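Glutathione S-transferase-like protein (Methylobacillus flagellatus, PDB 4GLT) binds glutathione and probably acts as a glutathione S-transferase. Local coordinates at residues Ala111-Trp115 with Trp168-Glu172. Residues are numbered along the deposited sequence; the frame is centred on the assembly and turned at random.
Sequences AVRRW and WCVNE
Cys169 lies flat against the indole of Trp115, an instance of how a loop can be fastened to a helix through one aromatic face. Cys169 CB stands over the five-membered ring, 16° off the normal, and makes a CH-pi contact 3.5 Å from Trp115 CE2. SG continues across the same face to the six-membered ring, a sulfur-aromatic contact in which Cys169 SG comes within 3.5 Å of Trp115 CE3. SG sits anti to the carbonyl carbon (chi1 -66°), which carries it over the benzo half while CB stays over the pyrrole. The backbone of Cys169 is fixed separately, its N hydrogen-bonded to Asp178 OD1 on helix 176-191. In the all-helical C-terminal domain of the glutathione S-transferase fold, this joins helix 106-133 to the loop leading into helix 176-191. Arg114 NH1 lies above the opposite face of the indole, toward its rim, and Met159 of helix 142-162 also touches the Trp115 side chain. Were Trp115 an alanine, Cys169 SG would probably lose its aromatic partner and a gap open between helix and loop. Val170 CG2 then wedges in obliquely, 3.5 Å from Trp115 CD1. Val170 CG2 also lies 4.0 Å from Val112 CG2, the two side chains crossing at about a right angle. Val170 CG1, anti to its own backbone nitrogen at chi1 176°, shares Ala111 CB with Val170 CG2, at 4.1 and 4.0 Å.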
ATOM      1  N   ALA A 111      14.878  -2.982   4.451  1.00 59.29           N
ATOM      2  CA  ALA A 111      14.845  -4.389   4.105  1.00 53.72           C
ATOM      3  C   ALA A 111      13.515  -5.009   4.531  1.00 59.65           C
ATOM      4  O   ALA A 111      12.922  -5.785   3.779  1.00 65.51           O
ATOM      5  CB  ALA A 111      16.017  -5.123   4.735  1.00 55.10           C
ATOM      6  N   VAL A 112      13.036  -4.654   5.721  1.00 55.50           N
ATOM      7  CA  VAL A 112      11.786  -5.211   6.230  1.00 58.89           C
ATOM      8  C   VAL A 112      10.595  -4.723   5.441  1.00 57.41           C
ATOM      9  O   VAL A 112       9.717  -5.505   5.076  1.00 60.20           O
ATOM     10  CB  VAL A 112      11.561  -4.886   7.723  1.00 66.13           C
ATOM     11  CG1 VAL A 112      10.093  -5.042   8.100  1.00 41.64           C
ATOM     12  CG2 VAL A 112      12.417  -5.781   8.594  1.00 55.03           C
ATOM     13  N   ARG A 113      10.556  -3.428   5.163  1.00 56.69           N
ATOM     14  CA  ARG A 113       9.409  -2.887   4.437  1.00 52.45           C
ATOM     15  C   ARG A 113       9.393  -3.322   2.958  1.00 55.70           C
ATOM     16  O   ARG A 113       8.333  -3.381   2.338  1.00 55.43           O
ATOM     17  CB  ARG A 113       9.362  -1.365   4.594  1.00 49.45           C
ATOM     18  CG  ARG A 113       9.716  -0.917   6.005  1.00 64.08           C
ATOM     19  CD  ARG A 113       8.527  -0.347   6.773  1.00 64.92           C
ATOM     20  NE  ARG A 113       7.249  -0.994   6.479  1.00 56.82           N
ATOM     21  CZ  ARG A 113       6.081  -0.579   6.976  1.00 53.19           C
ATOM     22  NH1 ARG A 113       6.031   0.468   7.786  1.00 51.13           N
ATOM     23  NH2 ARG A 113       4.960  -1.209   6.674  1.00 57.63           N
ATOM     24  N   ARG A 114      10.561  -3.653   2.406  1.00 52.05           N
ATOM     25  CA  ARG A 114      10.642  -4.143   1.026  1.00 48.58           C
ATOM     26  C   ARG A 114      10.036  -5.543   0.899  1.00 63.05           C
ATOM     27  O   ARG A 114       9.127  -5.778   0.069  1.00 58.05           O
ATOM     28  CB  ARG A 114      12.084  -4.107   0.525  1.00 60.88           C
ATOM     29  CG  ARG A 114      12.220  -4.112  -0.990  1.00 55.81           C
ATOM     30  CD  ARG A 114      12.948  -5.353  -1.469  1.00 54.12           C
ATOM     31  NE  ARG A 114      12.056  -6.484  -1.667  1.00 67.36           N
ATOM     32  CZ  ARG A 114      12.282  -7.707  -1.203  1.00 53.74           C
ATOM     33  NH1 ARG A 114      13.373  -7.968  -0.500  1.00 51.71           N
ATOM     34  NH2 ARG A 114      11.405  -8.666  -1.443  1.00 58.16           N
ATOM     35  N   TRP A 115      10.510  -6.458   1.744  1.00 38.07           N
ATOM     36  CA  TRP A 115       9.874  -7.773   1.871  1.00 43.67           C
ATOM     37  C   TRP A 115       8.355  -7.628   1.951  1.00 52.08           C
ATOM     38  O   TRP A 115       7.619  -8.248   1.168  1.00 54.52           O
ATOM     39  CB  TRP A 115      10.343  -8.497   3.126  1.00 53.52           C
ATOM     40  CG  TRP A 115      11.572  -9.334   2.965  1.00 46.93           C
ATOM     41  CD1 TRP A 115      12.842  -8.969   3.271  1.00 48.13           C
ATOM     42  CD2 TRP A 115      11.645 -10.689   2.491  1.00 47.80           C
ATOM     43  NE1 TRP A 115      13.715 -10.007   3.010  1.00 52.56           N
ATOM     44  CE2 TRP A 115      13.004 -11.078   2.542  1.00 52.13           C
ATOM     45  CE3 TRP A 115      10.697 -11.614   2.047  1.00 55.73           C
ATOM     46  CZ2 TRP A 115      13.436 -12.345   2.153  1.00 52.94           C
ATOM     47  CZ3 TRP A 115      11.129 -12.868   1.654  1.00 60.37           C
ATOM     48  CH2 TRP A 115      12.483 -13.224   1.711  1.00 67.91           C
ATOM     49  N   TRP A 168      14.985 -16.516   8.907  1.00 64.76           N
ATOM     50  CA  TRP A 168      13.901 -15.537   8.813  1.00 76.53           C
ATOM     51  C   TRP A 168      14.267 -14.570   7.706  1.00 71.22           C
ATOM     52  O   TRP A 168      15.385 -14.605   7.215  1.00 63.75           O
ATOM     53  CB  TRP A 168      13.704 -14.757  10.114  1.00 75.57           C
ATOM     54  CG  TRP A 168      13.182 -15.538  11.281  1.00 65.20           C
ATOM     55  CD1 TRP A 168      13.833 -15.786  12.444  1.00 68.97           C
ATOM     56  CD2 TRP A 168      11.895 -16.144  11.410  1.00 66.53           C
ATOM     57  NE1 TRP A 168      13.044 -16.512  13.286  1.00 64.10           N
ATOM     58  CE2 TRP A 168      11.846 -16.750  12.674  1.00 62.78           C
ATOM     59  CE3 TRP A 168      10.781 -16.240  10.579  1.00 55.91           C
ATOM     60  CZ2 TRP A 168      10.733 -17.437  13.125  1.00 58.99           C
ATOM     61  CZ3 TRP A 168       9.681 -16.922  11.029  1.00 60.25           C
ATOM     62  CH2 TRP A 168       9.663 -17.513  12.290  1.00 61.12           C
ATOM     63  N   CYS A 169      13.324 -13.736   7.280  1.00 69.99           N
ATOM     64  CA  CYS A 169      13.558 -12.864   6.132  1.00 59.36           C
ATOM     65  C   CYS A 169      14.696 -11.862   6.293  1.00 61.92           C
ATOM     66  O   CYS A 169      15.514 -11.724   5.402  1.00 57.91           O
ATOM     67  CB  CYS A 169      12.290 -12.077   5.810  1.00 56.30           C
ATOM     68  SG  CYS A 169      10.908 -13.062   5.234  1.00 56.04           S
ATOM     69  N   VAL A 170      14.772 -11.184   7.427  1.00 61.04           N
ATOM     70  CA  VAL A 170      15.792 -10.161   7.589  1.00 55.23           C
ATOM     71  C   VAL A 170      16.616 -10.369   8.849  1.00 68.58           C
ATOM     72  O   VAL A 170      16.095 -10.719   9.905  1.00 64.95           O
ATOM     73  CB  VAL A 170      15.174  -8.748   7.650  1.00 70.16           C
ATOM     74  CG1 VAL A 170      16.256  -7.702   7.908  1.00 52.54           C
ATOM     75  CG2 VAL A 170      14.400  -8.437   6.376  1.00 60.30           C
ATOM     76  N   ASN A 171      17.916 -10.162   8.718  1.00 67.54           N
ATOM     77  CA  ASN A 171      18.806 -10.052   9.863  1.00 77.18           C
ATOM     78  C   ASN A 171      18.777 -11.211  10.846  1.00 79.64           C
ATOM     79  O   ASN A 171      19.468 -11.185  11.867  1.00 91.32           O
ATOM     80  CB  ASN A 171      18.592  -8.714  10.572  1.00 65.64           C
ATOM     81  CG  ASN A 171      19.529  -7.645  10.047  1.00 90.26           C
ATOM     82  OD1 ASN A 171      19.230  -6.450  10.096  1.00 73.15           O
ATOM     83  ND2 ASN A 171      20.677  -8.081   9.524  1.00 67.07           N
ATOM     84  N   GLU A 172      18.025 -12.230  10.456  1.00 61.66           N
ATOM     85  CA  GLU A 172      17.787 -13.416  11.244  1.00 61.77           C
ATOM     86  C   GLU A 172      16.889 -13.227  12.458  1.00 68.14           C
ATOM     87  O   GLU A 172      17.043 -13.930  13.445  1.00 56.57           O
ATOM     88  CB  GLU A 172      19.106 -14.045  11.660  1.00 77.48           C
ATOM     89  CG  GLU A 172      19.179 -15.519  11.327  1.00 78.95           C
ATOM     90  CD  GLU A 172      19.453 -15.755   9.863  1.00 94.22           C
ATOM     91  OE1 GLU A 172      20.190 -14.950   9.272  1.00100.06           O
ATOM     92  OE2 GLU A 172      18.936 -16.737   9.301  1.00 90.24           O
TER